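Side-chain contacts in prolyl-ACP dehydrogenase (Oscillatoria sp., PDB 4IRN), which oxidises prolyl groups carried on an acyl carrier protein, with FAD as cofactor, in the biosynthesis of the cyanotoxin anatoxin-a: residues K49-F54 and S81-H86; A319-E324 and C368-E373; D183-N188 and T219-E224; G281-A286 and K397-T402. All blocks are in the same frame, centred on the assembly; numbering follows the deposited sequence.

Overall arrangement
From the N terminus, interaction 1 comes first. It closes a mostly helical loop and ties helix 42-58 to the end of helix 74-83. Interaction 3 follows in series. It joins strands of two sheets, and the chain between them is strand and loop. Interaction 4 then closes the longest loop, with 110 residues between its segments. It brings the junction of helices 268-282 and 285-304 to the FAD-binding loop before helix 403-414. Interaction 2 is nested inside that loop and pairs helices 316-344 and 350-375. Interactions 2 and 3 lie on opposite sides of the chain's centre, with centres about 48 Å apart. Interactions 2 and 4 both touch the third subunit.

Interaction 1 of 4, residues K49-F54 and S81-H86; sequences KKVIQF and SEFGVH
The rings of Phe-54 and Phe-83 lie face to face. Their centroids are 4.2 Å apart and their planes differ by 19°. The stack is offset: Phe-83 CD2 stands over one face of the Phe-54 ring, displaced from the centre toward the rim. The closest pair of atoms is Phe-54 CD1 and Phe-83 CD2, at 3.6 Å. The same face also receives the CB of Phe-83, which lies 4.0 Å from the centroid of the Phe-54 ring in a CH-pi contact. The two side chains overlap head to tail. The tip of the Phe-54 ring reaches the root of Phe-83, and Phe-83 CE2 comes to 3.7 Å from Phe-54 CB. The edge of the Phe-54 ring faces the carbonyl oxygen of Val-51 in its own helix, in plane.

Both phenylalanines hold CG opposite the backbone N, with chi1 155° at Phe-54 and -167° at Phe-83, which sends the two rings toward each other from the two helices. Two neighbours meet Phe-83 obliquely. Val-51 CG2 is 3.8 Å from Phe-83 CE1. The extended Lys-50 chain brings its CE to 3.8 Å from Phe-83 CE2, so it is the aliphatic part of the lysine that touches the ring.

Cys-80 lies against Phe-54 as well, and Leu-111 of helix 101-114 backs Val-51. The contact is apolar helix packing in the N-terminal part of the acyl-CoA dehydrogenase fold, away from the FAD. Phe-83 is the last helical residue. Directly after it Gly-84 takes positive phi and ends helix 74-83 in a Schellman motif.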
# COMPACT_ATOMS: atom_id res chain seq x y z
N LYS A 49 24.57 10.64 23.62
CA LYS A 49 25.44 9.49 23.90
C LYS A 49 25.42 9.19 25.40
O LYS A 49 25.39 8.03 25.79
CB LYS A 49 26.88 9.75 23.41
CG LYS A 49 27.71 8.50 23.20
CD LYS A 49 29.18 8.84 22.96
CE LYS A 49 30.05 7.61 22.86
NZ LYS A 49 30.25 6.94 24.18
N LYS A 50 25.39 10.24 26.25
CA LYS A 50 25.32 10.14 27.71
C LYS A 50 23.95 9.58 28.13
O LYS A 50 23.88 8.78 29.07
CB LYS A 50 25.57 11.52 28.35
CG LYS A 50 25.72 11.51 29.87
CD LYS A 50 25.65 12.92 30.43
CE LYS A 50 25.51 12.93 31.93
NZ LYS A 50 25.15 14.28 32.43
N VAL A 51 22.86 9.99 27.41
CA VAL A 51 21.48 9.53 27.64
C VAL A 51 21.38 8.02 27.32
O VAL A 51 20.84 7.28 28.14
CB VAL A 51 20.42 10.38 26.89
CG1 VAL A 51 19.02 9.78 27.02
CG2 VAL A 51 20.42 11.83 27.38
N ILE A 52 21.94 7.58 26.16
CA ILE A 52 21.95 6.17 25.73
C ILE A 52 22.67 5.30 26.76
O ILE A 52 22.10 4.31 27.21
CB ILE A 52 22.52 5.99 24.28
CG1 ILE A 52 21.61 6.67 23.23
CG2 ILE A 52 22.75 4.50 23.92
CD1 ILE A 52 22.26 6.97 21.90
N GLN A 53 23.90 5.71 27.17
CA GLN A 53 24.72 5.01 28.17
C GLN A 53 24.00 4.86 29.52
O GLN A 53 24.00 3.77 30.09
CB GLN A 53 26.09 5.70 28.36
CG GLN A 53 27.04 5.64 27.16
CD GLN A 53 27.37 4.26 26.63
OE1 GLN A 53 27.71 3.33 27.38
NE2 GLN A 53 27.33 4.12 25.31
N PHE A 54 23.35 5.95 30.00
CA PHE A 54 22.56 5.96 31.25
C PHE A 54 21.42 4.94 31.17
O PHE A 54 21.24 4.14 32.08
CB PHE A 54 22.01 7.39 31.52
CG PHE A 54 20.76 7.49 32.36
CD1 PHE A 54 20.82 7.36 33.75
CD2 PHE A 54 19.53 7.77 31.78
CE1 PHE A 54 19.66 7.46 34.53
CE2 PHE A 54 18.37 7.88 32.56
CZ PHE A 54 18.44 7.73 33.93
N SER A 81 14.22 11.06 36.58
CA SER A 81 13.99 12.38 37.18
C SER A 81 15.27 12.94 37.80
O SER A 81 15.51 14.14 37.71
CB SER A 81 12.87 12.34 38.21
OG SER A 81 12.57 13.65 38.67
N GLU A 82 16.10 12.05 38.42
CA GLU A 82 17.40 12.38 39.01
C GLU A 82 18.36 12.82 37.89
O GLU A 82 19.14 13.76 38.09
CB GLU A 82 18.01 11.16 39.74
CG GLU A 82 17.41 10.85 41.10
CD GLU A 82 17.62 9.43 41.59
OE1 GLU A 82 18.71 8.86 41.35
OE2 GLU A 82 16.69 8.88 42.23
N PHE A 83 18.27 12.17 36.70
CA PHE A 83 19.09 12.48 35.52
C PHE A 83 18.68 13.82 34.94
O PHE A 83 19.53 14.57 34.45
CB PHE A 83 19.01 11.35 34.48
CG PHE A 83 20.04 11.45 33.38
CD1 PHE A 83 19.74 12.07 32.17
CD2 PHE A 83 21.32 10.90 33.54
CE1 PHE A 83 20.70 12.16 31.15
CE2 PHE A 83 22.27 10.99 32.52
CZ PHE A 83 21.96 11.62 31.33
N GLY A 84 17.38 14.13 35.03
CA GLY A 84 16.80 15.39 34.59
C GLY A 84 15.79 15.32 33.47
O GLY A 84 15.34 16.37 33.01
N VAL A 85 15.41 14.10 33.03
CA VAL A 85 14.47 13.87 31.91
C VAL A 85 13.24 14.77 31.97
O VAL A 85 13.00 15.56 31.04
CB VAL A 85 14.08 12.37 31.71
CG1 VAL A 85 13.24 12.19 30.45
CG2 VAL A 85 15.31 11.47 31.65
N HIS A 86 12.49 14.70 33.07
CA HIS A 86 11.26 15.46 33.30
C HIS A 86 11.46 16.98 33.20
O HIS A 86 10.59 17.66 32.66
CB HIS A 86 10.65 15.10 34.66
CG HIS A 86 10.42 13.63 34.84
ND1 HIS A 86 11.48 12.73 34.89
CD2 HIS A 86 9.27 12.95 35.00
CE1 HIS A 86 10.93 11.54 35.07
NE2 HIS A 86 9.60 11.62 35.13

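Interaction 2 of 4, residues A319-E324 and C368-E373; sequences ANKLVE and CLEAIE. With FAD (flavin-adenine dinucleotide), chain J.
Lys-321 meets both Glu-370 and Glu-373 on the facing helix. The two helical segments run nearly antiparallel, at 157°, with their axes 10.0 Å apart at closest approach. Lys-321 CB packs 4.3 Å from Glu-370 CB. Farther out, the lysine crosses Glu-373 at about a right angle. Its CE lies 3.9 Å from Glu-373 CB, and a bend at the last torsion (chi4 -39°) swings NZ onto the carboxylate. NZ donates to Glu-373 OE1 at 2.5 Å in a salt bridge. It comes from the anti side of that oxygen, 34° out of the carboxylate plane. The backbone O of Lys-321 is 3.2 Å from Glu-370 OE1, but both are acceptors and no bond joins them.

Glu-324, about one turn on, sets its CB 3.9 Å from Glu-370 OE1. Its chain then folds away at chi2, and its OE2 forms a salt bridge with Arg-407 of the second subunit. Glu-370 OE2 is paired with Arg-328.

The second oxygen of Glu-373, OE2, binds Lys-397 of the third subunit. Glu-373 also belongs to the pocket of an FAD that the third subunit helps to hold. Each oxygen of the carboxylate thus has a lysine partner, one from its own chain and one from the third subunit. Two cationic partners would probably keep this carboxylate ionised, where the helix pair borders the third subunit and the FAD pocket.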
# COMPACT_ATOMS: atom_id res chain seq x y z
N ALA A 319 16.09 -7.81 2.08
CA ALA A 319 16.81 -6.54 2.03
C ALA A 319 15.91 -5.32 1.82
O ALA A 319 16.22 -4.24 2.28
CB ALA A 319 17.87 -6.59 0.95
N ASN A 320 14.78 -5.51 1.15
CA ASN A 320 13.85 -4.42 0.88
C ASN A 320 13.12 -3.98 2.13
O ASN A 320 12.82 -2.80 2.26
CB ASN A 320 12.87 -4.77 -0.25
CG ASN A 320 12.13 -3.59 -0.82
OD1 ASN A 320 12.68 -2.50 -0.94
ND2 ASN A 320 10.89 -3.78 -1.19
N LYS A 321 12.89 -4.91 3.06
CA LYS A 321 12.23 -4.61 4.34
C LYS A 321 13.11 -3.68 5.17
O LYS A 321 12.60 -2.83 5.89
CB LYS A 321 11.92 -5.87 5.15
CG LYS A 321 10.86 -6.73 4.53
CD LYS A 321 10.92 -8.15 5.08
CE LYS A 321 9.76 -9.01 4.66
NZ LYS A 321 8.47 -8.29 4.62
N LEU A 322 14.43 -3.83 5.02
CA LEU A 322 15.40 -2.98 5.69
C LEU A 322 15.58 -1.63 4.99
O LEU A 322 15.79 -0.64 5.66
CB LEU A 322 16.73 -3.72 5.90
CG LEU A 322 16.58 -4.93 6.80
CD1 LEU A 322 17.60 -5.96 6.49
CD2 LEU A 322 16.58 -4.53 8.24
N VAL A 323 15.41 -1.59 3.67
CA VAL A 323 15.43 -0.36 2.85
C VAL A 323 14.19 0.47 3.23
O VAL A 323 14.31 1.68 3.45
CB VAL A 323 15.52 -0.68 1.33
CG1 VAL A 323 15.43 0.60 0.49
CG2 VAL A 323 16.81 -1.43 0.99
N GLU A 324 13.02 -0.20 3.39
CA GLU A 324 11.77 0.46 3.81
C GLU A 324 11.87 0.99 5.25
O GLU A 324 11.41 2.09 5.54
CB GLU A 324 10.55 -0.47 3.66
CG GLU A 324 10.13 -0.72 2.21
CD GLU A 324 9.61 0.46 1.42
OE1 GLU A 324 9.03 1.39 2.02
OE2 GLU A 324 9.74 0.43 0.17
N CYS A 368 7.97 -2.44 12.97
CA CYS A 368 7.90 -3.50 13.99
C CYS A 368 7.46 -4.81 13.35
O CYS A 368 8.04 -5.86 13.61
CB CYS A 368 6.96 -3.11 15.12
SG CYS A 368 7.68 -1.93 16.29
N LEU A 369 6.42 -4.74 12.50
CA LEU A 369 5.85 -5.86 11.76
C LEU A 369 6.92 -6.50 10.86
O LEU A 369 7.04 -7.72 10.83
CB LEU A 369 4.63 -5.36 10.94
CG LEU A 369 3.86 -6.39 10.11
CD1 LEU A 369 3.09 -7.36 11.00
CD2 LEU A 369 2.90 -5.70 9.14
N GLU A 370 7.71 -5.66 10.16
CA GLU A 370 8.78 -6.07 9.26
C GLU A 370 9.97 -6.70 10.00
O GLU A 370 10.55 -7.65 9.49
CB GLU A 370 9.24 -4.89 8.40
CG GLU A 370 8.25 -4.52 7.32
CD GLU A 370 8.59 -3.31 6.46
OE1 GLU A 370 9.57 -2.60 6.78
OE2 GLU A 370 7.85 -3.06 5.48
N ALA A 371 10.31 -6.18 11.20
CA ALA A 371 11.38 -6.73 12.03
C ALA A 371 11.04 -8.17 12.43
O ALA A 371 11.92 -9.03 12.40
CB ALA A 371 11.56 -5.87 13.27
N ILE A 372 9.76 -8.44 12.76
CA ILE A 372 9.25 -9.77 13.10
C ILE A 372 9.35 -10.68 11.85
O ILE A 372 9.74 -11.84 11.97
CB ILE A 372 7.81 -9.69 13.70
CG1 ILE A 372 7.81 -8.93 15.05
CG2 ILE A 372 7.17 -11.10 13.84
CD1 ILE A 372 6.48 -8.38 15.48
N GLU A 373 9.01 -10.12 10.66
CA GLU A 373 9.06 -10.84 9.38
C GLU A 373 10.47 -11.29 9.03
O GLU A 373 10.65 -12.46 8.70
CB GLU A 373 8.46 -10.00 8.25
CG GLU A 373 6.94 -9.90 8.29
CD GLU A 373 6.35 -8.76 7.48
OE1 GLU A 373 7.09 -8.10 6.72
OE2 GLU A 373 5.13 -8.52 7.62
PA FAD J . 14.05 -18.61 8.00
O1A FAD J . 14.47 -19.69 7.08
O2A FAD J . 14.88 -18.37 9.27
O5B FAD J . 13.85 -17.24 7.22
C5B FAD J . 14.49 -16.02 7.66
C4B FAD J . 13.84 -14.95 6.82
O4B FAD J . 14.47 -14.90 5.53
C3B FAD J . 12.35 -15.19 6.60
O3B FAD J . 11.60 -14.10 7.12
C2B FAD J . 12.17 -15.36 5.08
O2B FAD J . 11.21 -14.42 4.64
C1B FAD J . 13.53 -14.98 4.49
N9A FAD J . 14.02 -15.92 3.49
C8A FAD J . 14.65 -17.12 3.72
N7A FAD J . 14.93 -17.81 2.64
C5A FAD J . 14.46 -16.99 1.61
C6A FAD J . 14.46 -17.14 0.20
N6A FAD J . 14.90 -18.23 -0.44
N1A FAD J . 13.93 -16.13 -0.53
C2A FAD J . 13.44 -15.07 0.11
N3A FAD J . 13.38 -14.83 1.42
C4A FAD J . 13.91 -15.83 2.12
N1 FAD J . 7.53 -26.61 11.49
C2 FAD J . 7.35 -27.99 11.53
O2 FAD J . 8.08 -28.75 10.88
N3 FAD J . 6.36 -28.55 12.30
C4 FAD J . 5.47 -27.85 13.08
O4 FAD J . 4.62 -28.45 13.73
C4X FAD J . 5.65 -26.38 13.04
N5 FAD J . 4.86 -25.65 13.79
C5X FAD J . 5.06 -24.27 13.79
C6 FAD J . 4.22 -23.47 14.56
C7 FAD J . 4.36 -22.09 14.60
C7M FAD J . 3.38 -21.27 15.41
C8 FAD J . 5.39 -21.48 13.86
C8M FAD J . 5.59 -19.98 13.88
C9 FAD J . 6.23 -22.27 13.09
C9A FAD J . 6.09 -23.66 13.03
N10 FAD J . 6.93 -24.49 12.25
C10 FAD J . 6.72 -25.85 12.22
C1' FAD J . 8.07 -23.89 11.53
C2' FAD J . 7.58 -22.92 10.47
O2' FAD J . 7.17 -23.63 9.30
C3' FAD J . 8.64 -21.87 10.15
O3' FAD J . 8.23 -20.57 10.58
C4' FAD J . 9.10 -21.82 8.69
O4' FAD J . 9.72 -23.08 8.44
C5' FAD J . 10.08 -20.69 8.45
O5' FAD J . 10.98 -20.78 9.58
P FAD J . 12.11 -19.74 9.79
O1P FAD J . 11.61 -18.42 10.24
O2P FAD J . 13.07 -20.63 10.55
O3P FAD J . 12.72 -19.35 8.36

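Interaction 3 of 4, residues D183-N188 and T219-E224; sequences DKYILN and TTFMIE
Phe-221 fits into a hollow formed by Tyr-185 and Leu-187. Its CE1 corner points at the face of the Tyr-185 ring and lies 3.6 Å from Tyr-185 CG. This is an edge-to-face pair, with centroids 4.9 Å apart and planes at 57°. Leu-187 covers one face of the phenylalanine: its CD1 stands almost over the ring centre, 4.2 Å from the centroid, in a CH-pi contact. The other methyl, CD2, is a second bump. Leu-187 CD2 touches both Phe-221 CD2, at 4.0 Å, and Ile-223 CD1, at 3.9 Å. Phe-221 is thus held by the face of Tyr-185 and the two methyls of Leu-187.

A chi1 of -73° turns the Tyr-185 ring so that its face meets Phe-221 CE1. The far end of that ring is polar: OH is hydrogen-bonded to Glu-265 and Arg-261.

The two strand segments cross at 92°, their axes 10.5 Å apart at closest approach, and belong to different sheets. The sheets pack face against face in the middle part of the acyl-CoA dehydrogenase fold. Ala-178 of strand 177-181 touches Leu-187 and Phe-221. Val-256 of strand 249-257 and Ala-207 of strand 202-208 lie against Leu-187.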
# COMPACT_ATOMS: atom_id res chain seq x y z
N ASP A 183 -15.84 30.92 45.68
CA ASP A 183 -14.41 30.75 45.44
C ASP A 183 -14.02 29.32 45.01
O ASP A 183 -12.85 29.05 44.74
CB ASP A 183 -13.59 31.21 46.67
CG ASP A 183 -13.91 30.47 47.95
OD1 ASP A 183 -15.03 30.65 48.49
OD2 ASP A 183 -13.02 29.74 48.46
N LYS A 184 -15.01 28.42 44.94
CA LYS A 184 -14.75 27.03 44.58
C LYS A 184 -15.58 26.55 43.39
O LYS A 184 -16.42 27.28 42.90
CB LYS A 184 -14.91 26.10 45.80
CG LYS A 184 -16.30 26.10 46.41
CD LYS A 184 -16.37 25.22 47.65
CE LYS A 184 -17.74 25.38 48.26
NZ LYS A 184 -18.15 24.34 49.24
N TYR A 185 -15.30 25.31 42.93
CA TYR A 185 -15.97 24.65 41.81
C TYR A 185 -16.33 23.22 42.19
O TYR A 185 -15.52 22.53 42.81
CB TYR A 185 -15.08 24.64 40.55
CG TYR A 185 -14.94 25.97 39.85
CD1 TYR A 185 -13.91 26.84 40.17
CD2 TYR A 185 -15.79 26.32 38.81
CE1 TYR A 185 -13.74 28.05 39.50
CE2 TYR A 185 -15.64 27.53 38.13
CZ TYR A 185 -14.61 28.39 38.48
OH TYR A 185 -14.44 29.58 37.82
N ILE A 186 -17.52 22.77 41.80
CA ILE A 186 -17.99 21.41 42.06
C ILE A 186 -17.93 20.63 40.75
O ILE A 186 -18.68 20.93 39.81
CB ILE A 186 -19.41 21.37 42.68
CG1 ILE A 186 -19.72 22.46 43.75
CG2 ILE A 186 -19.85 19.94 43.04
CD1 ILE A 186 -18.91 22.63 44.99
N LEU A 187 -17.01 19.65 40.69
CA LEU A 187 -16.79 18.83 39.50
C LEU A 187 -17.47 17.47 39.57
O LEU A 187 -17.34 16.75 40.57
CB LEU A 187 -15.30 18.69 39.18
CG LEU A 187 -14.72 19.77 38.27
CD1 LEU A 187 -14.33 21.01 39.05
CD2 LEU A 187 -13.52 19.23 37.52
N ASN A 188 -18.20 17.13 38.51
CA ASN A 188 -18.93 15.87 38.35
C ASN A 188 -18.77 15.36 36.92
O ASN A 188 -18.93 16.14 35.97
CB ASN A 188 -20.41 16.04 38.71
CG ASN A 188 -20.67 16.07 40.18
OD1 ASN A 188 -20.75 15.02 40.83
ND2 ASN A 188 -20.83 17.26 40.75
N THR A 219 -13.12 24.46 30.37
CA THR A 219 -12.23 25.02 31.40
C THR A 219 -11.37 23.89 32.01
O THR A 219 -11.85 22.77 32.17
CB THR A 219 -13.06 25.81 32.45
OG1 THR A 219 -14.00 26.67 31.78
CG2 THR A 219 -12.21 26.65 33.38
N THR A 220 -10.09 24.20 32.36
CA THR A 220 -9.13 23.26 32.95
C THR A 220 -8.97 23.49 34.46
O THR A 220 -8.92 24.64 34.92
CB THR A 220 -7.79 23.34 32.22
OG1 THR A 220 -8.03 23.47 30.81
CG2 THR A 220 -6.89 22.14 32.50
N PHE A 221 -8.86 22.38 35.24
CA PHE A 221 -8.70 22.38 36.70
C PHE A 221 -7.58 21.44 37.13
O PHE A 221 -7.40 20.37 36.54
CB PHE A 221 -10.02 22.00 37.39
CG PHE A 221 -11.16 22.92 37.05
CD1 PHE A 221 -11.39 24.08 37.79
CD2 PHE A 221 -12.02 22.63 36.00
CE1 PHE A 221 -12.43 24.95 37.46
CE2 PHE A 221 -13.06 23.50 35.66
CZ PHE A 221 -13.27 24.65 36.40
N MET A 222 -6.82 21.85 38.17
CA MET A 222 -5.72 21.06 38.73
C MET A 222 -6.14 20.53 40.08
O MET A 222 -6.29 21.29 41.03
CB MET A 222 -4.43 21.88 38.84
CG MET A 222 -3.95 22.42 37.51
SD MET A 222 -2.47 23.43 37.59
CE MET A 222 -3.13 24.90 38.31
N ILE A 223 -6.41 19.22 40.14
CA ILE A 223 -6.88 18.58 41.36
C ILE A 223 -5.82 17.64 41.90
O ILE A 223 -5.35 16.76 41.17
CB ILE A 223 -8.27 17.91 41.13
CG1 ILE A 223 -9.32 18.94 40.59
CG2 ILE A 223 -8.80 17.27 42.42
CD1 ILE A 223 -10.52 18.36 39.84
N GLU A 224 -5.43 17.84 43.16
CA GLU A 224 -4.45 17.00 43.83
C GLU A 224 -5.06 15.62 44.15
O GLU A 224 -6.28 15.50 44.31
CB GLU A 224 -3.96 17.67 45.12
CG GLU A 224 -2.96 18.79 44.89
CD GLU A 224 -2.50 19.55 46.12
OE1 GLU A 224 -2.53 18.98 47.24
OE2 GLU A 224 -2.06 20.71 45.96

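Interaction 4 of 4, residues G281-A286 and K397-T402; sequences GFILAA and KFYSGT. With FAD (flavin-adenine dinucleotide), chain I.
Ile-283 packs against Tyr-399 and Ser-400, the two central residues of a type II beta turn from Phe-398 to Gly-401. Ile-283 itself belongs to a type I turn, Phe-282 to Ala-285, where helix 268-282 gives way to helix 285-304. Both turns are in the C-terminal part of the acyl-CoA dehydrogenase fold.

The tight part is at Ile-283. Its CG2 comes to the edge of the Tyr-399 ring, near the ring plane, 3.7 Å from CE1. The same methyl touches Ser-400 OG at 3.4 Å. CG1 adds a contact with Tyr-399 CE1 at 3.8 Å. The serine OG has its polar partner in Glu-279. Phe-122 stacks on the Tyr-399 ring.

On its other flank the second turn meets FAD. The ribityl O3' of FAD donates to Phe-398 O at 3.0 Å, and Tyr-399 CB lies 4.1 Å from the flavin C8. A chi1 of 65° places the tyrosine ring between its own backbone N and carbonyl carbon. From there the ring extends from the cofactor toward 281-286. Thr-402 is the N-cap of helix 403-414 and lines the same FAD pocket.

The looser part is at the hydroxyl end of Tyr-399. Leu-284 supplies just CD2, 3.6 Å from the tyrosine OH. No direct hydrogen bond joins the two segments. A water bridges them instead: it donates to Ile-283 O and is hydrogen-bonded to Tyr-399 OH, its oxygen 2.8 Å from that hydroxyl.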
# COMPACT_ATOMS: atom_id res chain seq x y z
N GLY A 281 3.49 16.09 18.67
CA GLY A 281 4.82 16.30 18.13
C GLY A 281 5.97 15.66 18.89
O GLY A 281 7.01 15.39 18.29
N PHE A 282 5.82 15.44 20.22
CA PHE A 282 6.92 14.93 21.04
C PHE A 282 6.76 13.61 21.79
O PHE A 282 7.76 13.08 22.28
CB PHE A 282 7.50 16.06 21.91
CG PHE A 282 7.87 17.27 21.09
CD1 PHE A 282 8.98 17.26 20.26
CD2 PHE A 282 7.05 18.40 21.07
CE1 PHE A 282 9.28 18.35 19.45
CE2 PHE A 282 7.36 19.49 20.27
CZ PHE A 282 8.47 19.45 19.47
N ILE A 283 5.53 13.07 21.89
CA ILE A 283 5.28 11.79 22.56
C ILE A 283 5.97 10.62 21.81
O ILE A 283 6.33 9.63 22.44
CB ILE A 283 3.76 11.54 22.82
CG1 ILE A 283 3.53 10.57 23.99
CG2 ILE A 283 2.99 11.11 21.55
CD1 ILE A 283 2.39 10.98 24.91
N LEU A 284 6.18 10.77 20.49
CA LEU A 284 6.78 9.76 19.62
C LEU A 284 8.24 10.03 19.25
O LEU A 284 8.78 9.36 18.38
CB LEU A 284 5.90 9.54 18.37
CG LEU A 284 4.51 8.91 18.57
CD1 LEU A 284 3.80 8.75 17.24
CD2 LEU A 284 4.60 7.57 19.28
N ALA A 285 8.88 11.00 19.94
CA ALA A 285 10.28 11.35 19.72
C ALA A 285 11.17 10.14 20.04
O ALA A 285 12.09 9.84 19.28
CB ALA A 285 10.67 12.53 20.60
N ALA A 286 10.85 9.43 21.14
CA ALA A 286 11.58 8.25 21.59
C ALA A 286 11.31 7.04 20.70
O ALA A 286 12.20 6.19 20.57
CB ALA A 286 11.24 7.94 23.02
N LYS A 397 -1.36 4.72 17.72
CA LYS A 397 -2.42 4.93 16.73
C LYS A 397 -3.72 5.36 17.41
O LYS A 397 -4.68 5.73 16.71
CB LYS A 397 -2.65 3.65 15.89
CG LYS A 397 -1.48 3.33 14.97
CD LYS A 397 -1.76 2.16 14.07
CE LYS A 397 -2.34 2.58 12.75
NZ LYS A 397 -2.36 1.43 11.82
N PHE A 398 -3.76 5.34 18.77
CA PHE A 398 -4.93 5.71 19.57
C PHE A 398 -4.70 6.88 20.53
O PHE A 398 -5.55 7.78 20.58
CB PHE A 398 -5.53 4.49 20.27
CG PHE A 398 -5.80 3.36 19.31
CD1 PHE A 398 -6.80 3.47 18.34
CD2 PHE A 398 -5.01 2.22 19.31
CE1 PHE A 398 -7.03 2.44 17.43
CE2 PHE A 398 -5.24 1.19 18.40
CZ PHE A 398 -6.25 1.31 17.46
N TYR A 399 -3.56 6.90 21.27
CA TYR A 399 -3.28 8.05 22.13
C TYR A 399 -2.81 9.23 21.29
O TYR A 399 -2.30 9.02 20.18
CB TYR A 399 -2.35 7.71 23.32
CG TYR A 399 -0.94 7.30 22.97
CD1 TYR A 399 0.01 8.25 22.60
CD2 TYR A 399 -0.51 5.99 23.17
CE1 TYR A 399 1.33 7.88 22.34
CE2 TYR A 399 0.81 5.62 22.92
CZ TYR A 399 1.72 6.57 22.50
OH TYR A 399 3.02 6.19 22.25
N SER A 400 -3.04 10.46 21.79
CA SER A 400 -2.74 11.75 21.12
C SER A 400 -3.66 11.97 19.90
O SER A 400 -3.44 12.90 19.12
CB SER A 400 -1.26 11.86 20.74
OG SER A 400 -0.40 11.58 21.83
N GLY A 401 -4.67 11.12 19.76
CA GLY A 401 -5.62 11.14 18.66
C GLY A 401 -5.39 10.00 17.69
O GLY A 401 -4.25 9.56 17.49
N THR A 402 -6.48 9.50 17.07
CA THR A 402 -6.42 8.40 16.09
C THR A 402 -5.87 8.91 14.76
O THR A 402 -5.92 10.12 14.51
CB THR A 402 -7.79 7.74 15.88
OG1 THR A 402 -8.67 8.69 15.29
CG2 THR A 402 -8.39 7.16 17.15
PA FAD I . -13.65 7.14 19.06
O1A FAD I . -13.25 8.55 19.26
O2A FAD I . -14.84 6.52 19.76
O5B FAD I . -13.96 6.90 17.53
C5B FAD I . -14.24 5.57 17.06
C4B FAD I . -13.58 5.40 15.72
O4B FAD I . -14.24 6.23 14.75
C3B FAD I . -12.09 5.72 15.68
O3B FAD I . -11.37 4.56 15.30
C2B FAD I . -11.93 6.87 14.68
O2B FAD I . -11.01 6.51 13.66
C1B FAD I . -13.31 7.02 14.03
N9A FAD I . -13.80 8.40 13.98
C8A FAD I . -14.37 9.11 15.01
N7A FAD I . -14.67 10.35 14.70
C5A FAD I . -14.27 10.47 13.38
C6A FAD I . -14.31 11.55 12.46
N6A FAD I . -14.79 12.76 12.75
N1A FAD I . -13.81 11.33 11.22
C2A FAD I . -13.34 10.12 10.92
N3A FAD I . -13.27 9.03 11.69
C4A FAD I . -13.74 9.27 12.92
N1 FAD I . -7.10 10.40 26.94
C2 FAD I . -6.92 11.35 27.92
O2 FAD I . -7.68 12.32 28.01
N3 FAD I . -5.89 11.21 28.85
C4 FAD I . -4.99 10.18 28.89
O4 FAD I . -4.11 10.17 29.76
C4X FAD I . -5.18 9.17 27.86
N5 FAD I . -4.37 8.13 27.85
C5X FAD I . -4.60 7.13 26.90
C6 FAD I . -3.76 6.02 26.88
C7 FAD I . -3.92 5.00 25.95
C7M FAD I . -2.93 3.87 25.91
C8 FAD I . -4.97 5.08 25.02
C8M FAD I . -5.19 4.01 23.98
C9 FAD I . -5.83 6.18 25.04
C9A FAD I . -5.67 7.21 25.96
N10 FAD I . -6.51 8.35 26.00
C10 FAD I . -6.29 9.35 26.92
C1' FAD I . -7.69 8.41 25.10
C2' FAD I . -7.23 8.49 23.65
O2' FAD I . -6.81 9.81 23.31
C3' FAD I . -8.33 7.98 22.72
O3' FAD I . -7.89 6.78 22.08
C4' FAD I . -8.77 8.99 21.65
O4' FAD I . -9.26 10.18 22.27
C5' FAD I . -9.76 8.41 20.65
O5' FAD I . -11.01 8.12 21.30
P FAD I . -11.70 6.68 21.10
O1P FAD I . -10.69 5.59 21.11
O2P FAD I . -12.71 6.83 22.21
O3P FAD I . -12.38 6.37 19.69
O HOH W 1 5.28 7.12 23.64